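Local coordinates for protein endoglucanase E-5 (PDB 2CKS) that catalyses, through its family 5 glycoside hydrolase catalytic domain, the internal hydrolysis of beta-1,4-glucosidic linkages in cellulose and related beta-glucans, at residues 31-36 and 60-65; 101-106 and 137-142; 168-173 and 197-202; 203-208 and 227-232. One frame throughout, in Å; residues are numbered along the deposited sequence.

Contact 1: 31-36 and 60-65; sequences MSTHGI and IRLSMY
Ser32 meets the guanidinium of Arg61 at its edge, near the plane of the group, while the ring of Tyr65 lies against the CA of Gly35 at an oblique slant, CD1 3.6 Å from that carbon. Both pairs join the first two parallel strands, 29-32 and 59-65, of a (beta/alpha)8 TIM barrel, at the ends that carry the active site. Two straight bonds zip the backbones together: Arg61 N gives its hydrogen to Met31 O, and Thr33 N to Arg61 O. From Thr33 on, side chains add to the backbone bonds. Thr33 OG1 stands between its own N and carbonyl carbon (chi1 72°), where it accepts the hydrogen of Ser63 N at 3.0 Å and passes its own to His34 O; a threonine suits this place because its hydroxyl stands in for a backbone carbonyl while CG2 packs 4.0 Å from Ile60 CD1. Gly35 suits its place, since a CB would come too close to Tyr65 CD1 as the ring now lies. Arg61 stretches out from CG to NE, and its head reaches beyond the pair of strands: NE forms a salt bridge with Glu135, NH1 another with Glu231, the probable nucleophile, and NH2 bonds to Asn138. Together with Ser32, these partners would be expected to fix the rotation and position of the guanidinium. Ser32 OG completes the grip, taking a hydrogen from Arg61 NH1 at 3.1 Å and donating to Thr33 O at 2.8 Å, in the carbonyl plane and on a lone pair.

Contact 2: 101-106 and 137-142; sequences HILTPG and ANEPNG
Asn138 lays its carboxamide over one face of the His101 ring: the two planes are 16° apart, and ND2 sits 3.1 Å above the plane, over the ring centre. This is stacking, for ND2 spends a hydrogen on Ile102 O instead, at 2.9 Å and tilted out of the carbonyl plane. The hydrogen bonds continue along the loops that follow strands 95-101 and 132-135. Asn141 is the second clamp: ND2 gives one hydrogen to Leu103 O at 2.9 Å, almost straight (171°) and in both planes, and the other to Glu139 O, while Asn141 N reaches Gly106 O at 3.0 Å. A water bridges Asn141 OD1 and Leu103 O. Gly106 suits its place because a CB would strike Asn141 OD1. The apolar contacts are lighter: Ile102 CG1 rests 4.1 Å from Ala137 CB, and Ile102 CD1 4.5 Å from Pro140 CD.

Glu139, the probable proton donor, follows Asn138 as in the Asn-Glu pair of family 5 enzymes. Ile102 O receives both Asn138 ND2 and, weakly, Glu139 N, which implies that one loop carbonyl steadies the chain just before and at the probable acid, while Asn138 OD1 is turned to Arg61.

Contact 3: 168-173 and 197-202; sequences IIVGTR and SNIMYA
Strands 168-170 and 199-202 run parallel, their axes 4.4 Å apart at closest approach and turned by 36°, the strong twist of a closed barrel. Ile168 pairs with Ile199, Ile169 with Met200 and Val170 with Tyr201. Met200 is gripped by both backbone groups: its N bonds to Ile168 O at 2.9 Å, and its O accepts from Val170 N at 2.8 Å. Ala202 N then bonds to Val170 O.

Branched side chains suit these extended backbones and fill both faces. Toward the helices, Ile199, in one of its two conformers, sets its CD1 against Ile168 CB and its CG2 against Val170 CG2, both at 3.8 Å; CG2 then also lies over one face of the Tyr201 ring, near its rim. On the barrel-interior face, Ile169 and Met200 lie side by side, and Ile169 CG2 meets Ala202 CB at 3.9 Å. Past the last pairing, Thr172 has its hydroxyl tucked in over its own backbone (chi1 58°), which aims OG1 at Ala202 O, 2.8 Å away and nearly in line with the carbonyl. A valine here would probably leave Ala202 O without this donor and Leu178 N, which also bonds to OG1, without its acceptor.

Helix 145-162 backs the outer face, with Ile159 against Ile168 and Ile156 against Ile199; strand 132-135 lies along one side of the pair and strand 227-233 along the other, Thr230 touching Ile169 and Ala202.

Contact 4: 203-208 and 227-232; sequences FHFYAA and VFVTEF
His204 turns its CG away from the carbonyl carbon (chi1 -67°), and Glu231 holds its own opposite the backbone N (chi1 -164°), which sends the extended chain on toward Tyr206 and leaves CB facing the imidazole. CB of Glu231 sits over the ring centre, 3.4 Å from the centroid. At the ring edge His204 NE2 gives its hydrogen to Thr230 OG1 at 2.7 Å, close to the ring plane, while ND1 bonds to Glu139, the probable proton donor. A leucine in place of His204 would probably leave Glu139 OE2 without this partner and the stem of Glu231 without its flat support.

Tyr206 brings its hydroxyl to Glu231 OE1, donating at 2.7 Å on the anti side of the carboxylate; the other oxygen, OE2, is held by Arg61, and a bound zinc ion also takes OE1. Tyrosine suits the place by carrying a hydroxyl on a long, flat ring that reaches that oxygen. On the other face of the sheet Phe232 CB lies over the Phe205 ring, 3.6 Å from its centroid, and the two rings, 23° from parallel, are slid well apart. Val229 CG1 meets Phe205 CE2 at 3.7 Å, and Tyr251 of helix 245-258 stacks on Phe205. The backbones are only loosely bonded, Phe205 N to Glu231 O being weak.

Joined by helix 212-224, the strands form a beta-alpha-beta unit of the TIM barrel, and Glu231 near the end of strand 227-233 is the expected nucleophile position of a retaining family 5 cellulase.

In the fold
All four contacts belong to one eight-stranded parallel barrel and follow one another along the chain. Contact 1 joins the first and second strands, contact 2 the loops after the third and fourth, contact 3 the fifth and sixth, and contact 4 the sixth and seventh, so contacts 3 and 4 share strand 199-206. Their centres lie about 13 to 17 Å apart. Contacts 1, 2 and 4 meet in the middle of the barrel mouth, where the two probable catalytic glutamates, distant in sequence, come together; contact 3 touches contacts 2 and 4 but stays about 7 Å from contact 1 by nearest atoms. The active site is thus assembled from several strand ends.

Contact 1: 31-36 and 60-65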
loop_
_atom_site.group_PDB
_atom_site.type_symbol
_atom_site.label_atom_id
_atom_site.label_comp_id
_atom_site.label_asym_id
_atom_site.label_seq_id
_atom_site.Cartn_x
_atom_site.Cartn_y
_atom_site.Cartn_z
ATOM N N MET A 31 5.075 1.128 6.160
ATOM C CA MET A 31 5.979 1.214 5.035
ATOM C C MET A 31 5.587 0.237 3.957
ATOM O O MET A 31 5.096 -0.855 4.237
ATOM C CB MET A 31 7.396 0.837 5.480
ATOM C CG MET A 31 8.075 1.831 6.402
ATOM S SD MET A 31 8.272 3.481 5.654
ATOM C CE MET A 31 9.266 3.087 4.226
ATOM N N SER A 32 5.843 0.633 2.723
ATOM C CA SER A 32 5.802 -0.253 1.576
ATOM C C SER A 32 7.190 -0.773 1.265
ATOM O O SER A 32 8.147 -0.006 1.279
ATOM C CB SER A 32 5.291 0.492 0.350
ATOM O OG SER A 32 5.146 -0.395 -0.752
ATOM N N THR A 33 7.312 -2.059 0.973
ATOM C CA THR A 33 8.531 -2.555 0.346
ATOM C C THR A 33 8.626 -1.967 -1.048
ATOM O O THR A 33 7.645 -1.462 -1.610
ATOM C CB THR A 33 8.581 -4.103 0.222
ATOM O OG1 THR A 33 7.664 -4.549 -0.787
ATOM C CG2 THR A 33 8.160 -4.788 1.521
ATOM N N HIS A 34 9.824 -2.042 -1.612
ATOM C CA HIS A 34 9.996 -1.793 -3.029
ATOM C C HIS A 34 9.683 -3.134 -3.695
ATOM O O HIS A 34 9.268 -4.090 -3.034
ATOM C CB HIS A 34 11.416 -1.299 -3.302
ATOM C CG HIS A 34 11.568 -0.525 -4.580
ATOM N ND1 HIS A 34 12.418 0.557 -4.688
ATOM C CD2 HIS A 34 11.006 -0.680 -5.803
ATOM C CE1 HIS A 34 12.367 1.034 -5.919
ATOM N NE2 HIS A 34 11.516 0.303 -6.614
ATOM N N GLY A 35 9.869 -3.236 -4.995
ATOM C CA GLY A 35 9.506 -4.449 -5.691
ATOM C C GLY A 35 10.354 -5.597 -5.196
ATOM O O GLY A 35 11.574 -5.474 -5.148
ATOM N N ILE A 36 9.727 -6.718 -4.836
ATOM C CA ILE A 36 10.484 -7.847 -4.290
ATOM C C ILE A 36 11.393 -8.536 -5.329
ATOM O O ILE A 36 12.309 -9.270 -4.966
ATOM C CB ILE A 36 9.563 -8.862 -3.547
ATOM C CG1 ILE A 36 8.638 -9.607 -4.503
ATOM C CG2 ILE A 36 8.773 -8.146 -2.441
ATOM C CD1 ILE A 36 7.945 -10.813 -3.862
ATOM N N ILE A 60 2.693 -3.289 6.850
ATOM C CA ILE A 60 3.677 -3.387 5.780
ATOM C C ILE A 60 2.931 -3.743 4.505
ATOM O O ILE A 60 2.073 -4.628 4.494
ATOM C CB ILE A 60 4.780 -4.436 6.095
ATOM C CG1 ILE A 60 5.854 -4.432 4.993
ATOM C CG2 ILE A 60 4.212 -5.829 6.271
ATOM C CD1 ILE A 60 7.085 -5.207 5.328
ATOM N N ARG A 61 3.255 -3.039 3.436
ATOM C CA ARG A 61 2.735 -3.358 2.123
ATOM C C ARG A 61 3.803 -4.125 1.357
ATOM O O ARG A 61 4.938 -3.656 1.210
ATOM C CB ARG A 61 2.365 -2.073 1.417
ATOM C CG ARG A 61 1.944 -2.204 -0.027
ATOM C CD ARG A 61 1.744 -0.839 -0.550
ATOM N NE ARG A 61 1.137 -0.674 -1.852
ATOM C CZ ARG A 61 1.714 -0.042 -2.871
ATOM N NH1 ARG A 61 2.973 0.380 -2.827
ATOM N NH2 ARG A 61 1.023 0.149 -3.967
ATOM N N LEU A 62 3.437 -5.318 0.896
ATOM C CA LEU A 62 4.328 -6.183 0.139
ATOM C C LEU A 62 4.100 -5.972 -1.354
ATOM O O LEU A 62 3.102 -6.429 -1.911
ATOM C CB LEU A 62 4.068 -7.641 0.524
ATOM C CG LEU A 62 4.170 -7.956 2.018
ATOM C CD1 LEU A 62 3.721 -9.387 2.287
ATOM C CD2 LEU A 62 5.574 -7.730 2.535
ATOM N N SER A 63 5.019 -5.262 -2.002
ATOM C CA SER A 63 4.830 -4.825 -3.371
ATOM C C SER A 63 5.436 -5.835 -4.324
ATOM O O SER A 63 6.651 -6.003 -4.376
ATOM C CB SER A 63 5.441 -3.442 -3.589
ATOM O OG SER A 63 4.736 -2.470 -2.828
ATOM N N MET A 64 4.573 -6.516 -5.056
ATOM C CA MET A 64 4.991 -7.509 -6.032
ATOM C C MET A 64 4.649 -7.028 -7.436
ATOM O O MET A 64 3.496 -7.079 -7.860
ATOM C CB MET A 64 4.296 -8.840 -5.761
ATOM C CG MET A 64 4.734 -9.977 -6.696
ATOM S SD MET A 64 3.878 -11.507 -6.343
ATOM C CE MET A 64 2.259 -11.128 -7.040
ATOM N N TYR A 65 5.658 -6.545 -8.152
ATOM C CA TYR A 65 5.507 -6.220 -9.559
ATOM C C TYR A 65 5.173 -7.489 -10.331
ATOM O O TYR A 65 5.541 -8.588 -9.930
ATOM C CB TYR A 65 6.791 -5.648 -10.135
ATOM C CG TYR A 65 7.118 -4.215 -9.803
ATOM C CD1 TYR A 65 7.438 -3.830 -8.511
ATOM C CD2 TYR A 65 7.154 -3.251 -10.802
ATOM C CE1 TYR A 65 7.780 -2.529 -8.212
ATOM C CE2 TYR A 65 7.493 -1.936 -10.511
ATOM C CZ TYR A 65 7.806 -1.588 -9.214
ATOM O OH TYR A 65 8.144 -0.289 -8.905
#

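Contact 2: 101-106 and 137-142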
loop_
_atom_site.group_PDB
_atom_site.type_symbol
_atom_site.label_atom_id
_atom_site.label_comp_id
_atom_site.label_asym_id
_atom_site.label_seq_id
_atom_site.Cartn_x
_atom_site.Cartn_y
_atom_site.Cartn_z
ATOM N N HIS A 101 1.184 -5.354 -7.935
ATOM C CA HIS A 101 1.808 -4.083 -8.270
ATOM C C HIS A 101 1.902 -3.856 -9.768
ATOM O O HIS A 101 2.987 -3.833 -10.352
ATOM C CB HIS A 101 3.176 -3.955 -7.596
ATOM C CG HIS A 101 3.674 -2.554 -7.505
ATOM N ND1 HIS A 101 3.374 -1.724 -6.446
ATOM C CD2 HIS A 101 4.462 -1.833 -8.340
ATOM C CE1 HIS A 101 3.959 -0.554 -6.633
ATOM N NE2 HIS A 101 4.630 -0.594 -7.770
ATOM N N ILE A 102 0.739 -3.688 -10.382
ATOM C CA ILE A 102 0.672 -3.348 -11.792
ATOM C C ILE A 102 1.050 -1.885 -11.971
ATOM O O ILE A 102 0.813 -1.052 -11.085
ATOM C CB ILE A 102 -0.720 -3.653 -12.392
ATOM C CG1 ILE A 102 -1.819 -2.780 -11.766
ATOM C CG2 ILE A 102 -1.040 -5.133 -12.250
ATOM C CD1 ILE A 102 -2.378 -1.720 -12.714
ATOM N N LEU A 103 1.673 -1.596 -13.107
ATOM C CA LEU A 103 2.123 -0.250 -13.426
ATOM C C LEU A 103 2.195 -0.049 -14.937
ATOM O O LEU A 103 1.549 0.845 -15.479
ATOM C CB LEU A 103 3.489 -0.002 -12.775
ATOM C CG LEU A 103 4.123 1.367 -13.012
ATOM C CD1 LEU A 103 3.162 2.502 -12.639
ATOM C CD2 LEU A 103 5.425 1.486 -12.236
ATOM N N THR A 104 2.981 -0.899 -15.599
ATOM C CA THR A 104 3.118 -0.898 -17.060
ATOM C C THR A 104 3.163 -2.347 -17.552
ATOM O O THR A 104 4.115 -3.068 -17.228
ATOM C CB THR A 104 4.429 -0.177 -17.495
ATOM O OG1 THR A 104 4.477 1.159 -16.965
ATOM C CG2 THR A 104 4.467 0.009 -19.009
ATOM N N PRO A 105 2.174 -2.810 -18.317
ATOM C CA PRO A 105 0.978 -2.067 -18.743
ATOM C C PRO A 105 0.061 -1.562 -17.621
ATOM O O PRO A 105 -0.065 -2.190 -16.563
ATOM C CB PRO A 105 0.219 -3.096 -19.590
ATOM C CG PRO A 105 1.247 -4.054 -20.023
ATOM C CD PRO A 105 2.209 -4.168 -18.876
ATOM N N GLY A 106 -0.602 -0.445 -17.900
ATOM C CA GLY A 106 -1.423 0.255 -16.931
ATOM C C GLY A 106 -2.871 -0.189 -16.838
ATOM O O GLY A 106 -3.563 0.194 -15.896
ATOM N N ALA A 137 -4.877 -3.799 -7.606
ATOM C CA ALA A 137 -4.313 -3.111 -8.768
ATOM C C ALA A 137 -3.635 -1.806 -8.351
ATOM O O ALA A 137 -4.263 -0.750 -8.338
ATOM C CB ALA A 137 -5.410 -2.831 -9.798
ATOM N N ASN A 138 -2.356 -1.901 -8.010
ATOM C CA ASN A 138 -1.547 -0.768 -7.532
ATOM C C ASN A 138 -1.847 0.591 -8.186
ATOM O O ASN A 138 -2.380 1.496 -7.525
ATOM C CB ASN A 138 -0.065 -1.130 -7.699
ATOM C CG ASN A 138 0.862 0.059 -7.593
ATOM O OD1 ASN A 138 0.817 0.809 -6.622
ATOM N ND2 ASN A 138 1.702 0.253 -8.619
ATOM N N GLU A 139 -1.498 0.733 -9.466
ATOM C CA GLU A 139 -1.579 2.021 -10.167
ATOM C C GLU A 139 -2.154 1.895 -11.580
ATOM O O GLU A 139 -1.422 1.946 -12.564
ATOM C CB GLU A 139 -0.205 2.712 -10.189
ATOM C CG GLU A 139 0.144 3.378 -8.865
ATOM C CD GLU A 139 1.317 4.342 -8.943
ATOM O OE1 GLU A 139 2.001 4.377 -9.996
ATOM O OE2 GLU A 139 1.562 5.071 -7.940
ATOM N N PRO A 140 -3.477 1.772 -11.680
ATOM C CA PRO A 140 -4.133 1.815 -12.995
ATOM C C PRO A 140 -3.781 3.116 -13.692
ATOM O O PRO A 140 -3.720 4.152 -13.045
ATOM C CB PRO A 140 -5.634 1.790 -12.656
ATOM C CG PRO A 140 -5.719 1.181 -11.277
ATOM C CD PRO A 140 -4.459 1.634 -10.589
ATOM N N ASN A 141 -3.503 3.064 -14.984
ATOM C CA ASN A 141 -3.293 4.279 -15.749
ATOM C C ASN A 141 -3.667 4.069 -17.210
ATOM O O ASN A 141 -3.569 2.959 -17.737
ATOM C CB ASN A 141 -1.847 4.792 -15.584
ATOM C CG ASN A 141 -0.800 3.783 -16.011
ATOM O OD1 ASN A 141 -0.324 3.822 -17.150
ATOM N ND2 ASN A 141 -0.407 2.888 -15.092
ATOM N N GLY A 142 -4.135 5.147 -17.829
ATOM C CA GLY A 142 -4.570 5.125 -19.214
ATOM C C GLY A 142 -5.934 4.494 -19.416
ATOM O O GLY A 142 -6.326 4.230 -20.553
HETATM O O HOH W 1 1.946 2.773 -17.963
#

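Contact 3: 168-173 and 197-202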
loop_
_atom_site.group_PDB
_atom_site.type_symbol
_atom_site.label_atom_id
_atom_site.label_comp_id
_atom_site.label_asym_id
_atom_site.label_seq_id
_atom_site.Cartn_x
_atom_site.Cartn_y
_atom_site.Cartn_z
ATOM N N ILE A 168 -10.531 -5.101 0.909
ATOM C CA ILE A 168 -9.908 -5.002 -0.399
ATOM C C ILE A 168 -9.730 -3.530 -0.746
ATOM O O ILE A 168 -10.637 -2.730 -0.573
ATOM C CB ILE A 168 -10.747 -5.750 -1.449
ATOM C CG1 ILE A 168 -10.711 -7.257 -1.145
ATOM C CG2 ILE A 168 -10.240 -5.464 -2.852
ATOM C CD1 ILE A 168 -11.771 -8.067 -1.858
ATOM N N ILE A 169 -8.538 -3.186 -1.219
ATOM C CA ILE A 169 -8.188 -1.840 -1.620
ATOM C C ILE A 169 -8.144 -1.805 -3.148
ATOM O O ILE A 169 -7.445 -2.590 -3.772
ATOM C CB ILE A 169 -6.817 -1.419 -1.042
ATOM C CG1 ILE A 169 -6.837 -1.490 0.488
ATOM C CG2 ILE A 169 -6.464 -0.011 -1.508
ATOM C CD1 ILE A 169 -5.462 -1.364 1.146
ATOM N N VAL A 170 -8.867 -0.862 -3.742
ATOM C CA VAL A 170 -9.019 -0.772 -5.183
ATOM C C VAL A 170 -8.278 0.456 -5.702
ATOM O O VAL A 170 -8.499 1.571 -5.229
ATOM C CB VAL A 170 -10.493 -0.659 -5.561
ATOM C CG1 VAL A 170 -10.664 -0.502 -7.078
ATOM C CG2 VAL A 170 -11.253 -1.877 -5.051
ATOM N N GLY A 171 -7.401 0.245 -6.672
ATOM C CA GLY A 171 -6.658 1.323 -7.297
ATOM C C GLY A 171 -7.583 2.282 -8.024
ATOM O O GLY A 171 -8.701 1.927 -8.354
ATOM N N THR A 172 -7.110 3.497 -8.256
ATOM C CA THR A 172 -7.922 4.532 -8.878
ATOM C C THR A 172 -7.252 5.106 -10.122
ATOM O O THR A 172 -6.100 4.796 -10.439
ATOM C CB THR A 172 -8.302 5.631 -7.847
ATOM O OG1 THR A 172 -7.138 6.225 -7.259
ATOM C CG2 THR A 172 -9.077 5.037 -6.675
ATOM N N ARG A 173 -7.994 5.925 -10.849
ATOM C CA ARG A 173 -7.517 6.455 -12.123
ATOM C C ARG A 173 -6.233 7.259 -11.983
ATOM O O ARG A 173 -6.031 7.955 -10.998
ATOM C CB ARG A 173 -8.566 7.385 -12.709
ATOM C CG ARG A 173 -9.690 6.721 -13.411
ATOM C CD ARG A 173 -10.517 7.733 -14.196
ATOM N NE ARG A 173 -9.855 8.170 -15.426
ATOM C CZ ARG A 173 -10.147 9.287 -16.096
ATOM N NH1 ARG A 173 -11.103 10.118 -15.682
ATOM N NH2 ARG A 173 -9.482 9.573 -17.208
ATOM N N SER A 197 -18.798 -4.032 -0.537
ATOM C CA SER A 197 -18.481 -3.319 0.674
ATOM C C SER A 197 -17.237 -3.915 1.313
ATOM O O SER A 197 -16.624 -4.850 0.788
ATOM C CB SER A 197 -19.674 -3.337 1.605
ATOM O OG SER A 197 -20.732 -2.627 0.989
ATOM N N ASN A 198 -16.830 -3.324 2.424
ATOM C CA ASN A 198 -15.529 -3.573 2.982
ATOM C C ASN A 198 -14.434 -3.288 1.956
ATOM O O ASN A 198 -13.456 -4.011 1.861
ATOM C CB ASN A 198 -15.465 -4.999 3.528
ATOM C CG ASN A 198 -14.650 -5.090 4.761
ATOM O OD1 ASN A 198 -14.452 -4.093 5.455
ATOM N ND2 ASN A 198 -14.156 -6.278 5.054
ATOM N N ILE A 199 -14.632 -2.212 1.193
ATOM C CA ILE A 199 -13.722 -1.755 0.144
ATOM C C ILE A 199 -13.108 -0.423 0.568
ATOM O O ILE A 199 -13.781 0.388 1.210
ATOM C CB ILE A 199 -14.507 -1.549 -1.193
ATOM C CG1 ILE A 199 -15.084 -2.874 -1.712
ATOM C CG2 ILE A 199 -13.643 -0.875 -2.264
ATOM C CD1 ILE A 199 -14.047 -3.928 -2.048
ATOM N N MET A 200 -11.839 -0.208 0.212
ATOM C CA MET A 200 -11.193 1.097 0.302
ATOM C C MET A 200 -10.627 1.428 -1.067
ATOM O O MET A 200 -10.457 0.537 -1.911
ATOM C CB MET A 200 -10.061 1.055 1.325
ATOM C CG MET A 200 -10.472 0.472 2.653
ATOM S SD MET A 200 -9.146 0.598 3.851
ATOM C CE MET A 200 -9.226 2.289 4.280
ATOM N N TYR A 201 -10.351 2.700 -1.286
ATOM C CA TYR A 201 -9.824 3.172 -2.556
ATOM C C TYR A 201 -8.450 3.764 -2.320
ATOM O O TYR A 201 -8.223 4.464 -1.332
ATOM C CB TYR A 201 -10.765 4.206 -3.160
ATOM C CG TYR A 201 -12.112 3.625 -3.510
ATOM C CD1 TYR A 201 -13.143 3.628 -2.585
ATOM C CD2 TYR A 201 -12.348 3.055 -4.753
ATOM C CE1 TYR A 201 -14.380 3.099 -2.902
ATOM C CE2 TYR A 201 -13.577 2.523 -5.073
ATOM C CZ TYR A 201 -14.591 2.553 -4.155
ATOM O OH TYR A 201 -15.820 2.015 -4.483
ATOM N N ALA A 202 -7.527 3.479 -3.227
ATOM C CA ALA A 202 -6.150 3.924 -3.064
ATOM C C ALA A 202 -5.911 5.339 -3.572
ATOM O O ALA A 202 -6.460 5.756 -4.594
ATOM C CB ALA A 202 -5.223 2.964 -3.758
#

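Contact 4: 203-208 and 227-232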
loop_
_atom_site.group_PDB
_atom_site.type_symbol
_atom_site.label_atom_id
_atom_site.label_comp_id
_atom_site.label_asym_id
_atom_site.label_seq_id
_atom_site.Cartn_x
_atom_site.Cartn_y
_atom_site.Cartn_z
ATOM N N PHE A 203 -5.057 6.069 -2.856
ATOM C CA PHE A 203 -4.521 7.339 -3.308
ATOM C C PHE A 203 -3.015 7.358 -3.117
ATOM O O PHE A 203 -2.505 6.934 -2.082
ATOM C CB PHE A 203 -5.159 8.490 -2.537
ATOM C CG PHE A 203 -4.680 9.853 -2.962
ATOM C CD1 PHE A 203 -4.951 10.334 -4.237
ATOM C CD2 PHE A 203 -3.967 10.653 -2.089
ATOM C CE1 PHE A 203 -4.517 11.594 -4.625
ATOM C CE2 PHE A 203 -3.530 11.915 -2.476
ATOM C CZ PHE A 203 -3.818 12.388 -3.735
ATOM N N HIS A 204 -2.315 7.831 -4.138
ATOM C CA HIS A 204 -0.862 7.945 -4.128
ATOM C C HIS A 204 -0.465 9.371 -4.410
ATOM O O HIS A 204 -1.038 10.016 -5.279
ATOM C CB HIS A 204 -0.254 7.067 -5.218
ATOM C CG HIS A 204 -0.440 5.597 -4.994
ATOM N ND1 HIS A 204 0.140 4.649 -5.808
ATOM C CD2 HIS A 204 -1.141 4.912 -4.061
ATOM C CE1 HIS A 204 -0.194 3.444 -5.380
ATOM N NE2 HIS A 204 -0.973 3.575 -4.325
ATOM N N PHE A 205 0.554 9.853 -3.712
ATOM C CA PHE A 205 1.052 11.201 -3.942
ATOM C C PHE A 205 2.542 11.280 -3.631
ATOM O O PHE A 205 3.061 10.509 -2.834
ATOM C CB PHE A 205 0.282 12.224 -3.101
ATOM C CG PHE A 205 0.533 12.115 -1.614
ATOM C CD1 PHE A 205 1.602 12.785 -1.018
ATOM C CD2 PHE A 205 -0.302 11.354 -0.804
ATOM C CE1 PHE A 205 1.847 12.681 0.351
ATOM C CE2 PHE A 205 -0.066 11.249 0.574
ATOM C CZ PHE A 205 1.009 11.908 1.150
ATOM N N TYR A 206 3.196 12.264 -4.232
ATOM C CA TYR A 206 4.600 12.554 -4.020
ATOM C C TYR A 206 4.658 14.056 -3.751
ATOM O O TYR A 206 4.401 14.854 -4.649
ATOM C CB TYR A 206 5.418 12.112 -5.240
ATOM C CG TYR A 206 5.549 10.611 -5.269
ATOM C CD1 TYR A 206 6.622 9.983 -4.660
ATOM C CD2 TYR A 206 4.555 9.814 -5.830
ATOM C CE1 TYR A 206 6.735 8.602 -4.645
ATOM C CE2 TYR A 206 4.650 8.425 -5.807
ATOM C CZ TYR A 206 5.748 7.826 -5.212
ATOM O OH TYR A 206 5.880 6.453 -5.188
ATOM N N ALA A 207 4.967 14.421 -2.507
ATOM C CA ALA A 207 4.714 15.772 -1.997
ATOM C C ALA A 207 5.442 16.897 -2.725
ATOM O O ALA A 207 4.928 18.012 -2.782
ATOM C CB ALA A 207 5.008 15.837 -0.502
ATOM N N ALA A 208 6.623 16.637 -3.269
ATOM C CA ALA A 208 7.365 17.706 -3.945
ATOM C C ALA A 208 6.711 18.081 -5.277
ATOM O O ALA A 208 6.825 19.226 -5.730
ATOM C CB ALA A 208 8.817 17.326 -4.134
ATOM N N VAL A 227 -10.463 5.739 2.143
ATOM C CA VAL A 227 -9.240 5.880 1.368
ATOM C C VAL A 227 -8.075 5.306 2.175
ATOM O O VAL A 227 -8.002 5.494 3.388
ATOM C CB VAL A 227 -8.950 7.360 1.038
ATOM C CG1 VAL A 227 -7.597 7.510 0.369
ATOM C CG2 VAL A 227 -10.037 7.933 0.160
ATOM N N PHE A 228 -7.184 4.589 1.502
ATOM C CA PHE A 228 -5.908 4.208 2.087
ATOM C C PHE A 228 -4.797 4.698 1.175
ATOM O O PHE A 228 -4.819 4.459 -0.030
ATOM C CB PHE A 228 -5.803 2.692 2.272
ATOM C CG PHE A 228 -4.737 2.295 3.257
ATOM C CD1 PHE A 228 -5.072 1.907 4.553
ATOM C CD2 PHE A 228 -3.398 2.339 2.903
ATOM C CE1 PHE A 228 -4.079 1.581 5.470
ATOM C CE2 PHE A 228 -2.401 2.008 3.828
ATOM C CZ PHE A 228 -2.754 1.627 5.104
ATOM N N VAL A 229 -3.821 5.386 1.750
ATOM C CA VAL A 229 -2.699 5.866 0.973
ATOM C C VAL A 229 -1.645 4.752 0.926
ATOM O O VAL A 229 -0.759 4.684 1.764
ATOM C CB VAL A 229 -2.167 7.202 1.528
ATOM C CG1 VAL A 229 -0.876 7.606 0.841
ATOM C CG2 VAL A 229 -3.236 8.282 1.342
ATOM N N THR A 230 -1.762 3.863 -0.056
ATOM C CA THR A 230 -0.885 2.689 -0.115
ATOM C C THR A 230 0.521 3.006 -0.617
ATOM O O THR A 230 1.414 2.176 -0.503
ATOM C CB THR A 230 -1.495 1.564 -0.967
ATOM O OG1 THR A 230 -1.878 2.069 -2.245
ATOM C CG2 THR A 230 -2.784 1.040 -0.368
ATOM N N GLU A 231 0.726 4.204 -1.150
ATOM C CA GLU A 231 2.047 4.594 -1.611
ATOM C C GLU A 231 2.162 6.105 -1.611
ATOM O O GLU A 231 1.367 6.783 -2.244
ATOM C CB GLU A 231 2.270 4.053 -3.015
ATOM C CG GLU A 231 3.710 4.061 -3.458
ATOM C CD GLU A 231 3.856 3.523 -4.862
ATOM O OE1 GLU A 231 4.296 4.292 -5.743
ATOM O OE2 GLU A 231 3.524 2.338 -5.075
ATOM N N PHE A 232 3.149 6.636 -0.898
ATOM C CA PHE A 232 3.465 8.057 -1.024
ATOM C C PHE A 232 4.930 8.329 -0.789
ATOM O O PHE A 232 5.645 7.525 -0.199
ATOM C CB PHE A 232 2.622 8.929 -0.079
ATOM C CG PHE A 232 3.127 8.963 1.339
ATOM C CD1 PHE A 232 2.813 7.954 2.217
ATOM C CD2 PHE A 232 3.912 10.014 1.792
ATOM C CE1 PHE A 232 3.259 7.975 3.513
ATOM C CE2 PHE A 232 4.383 10.032 3.109
ATOM C CZ PHE A 232 4.047 9.001 3.969
#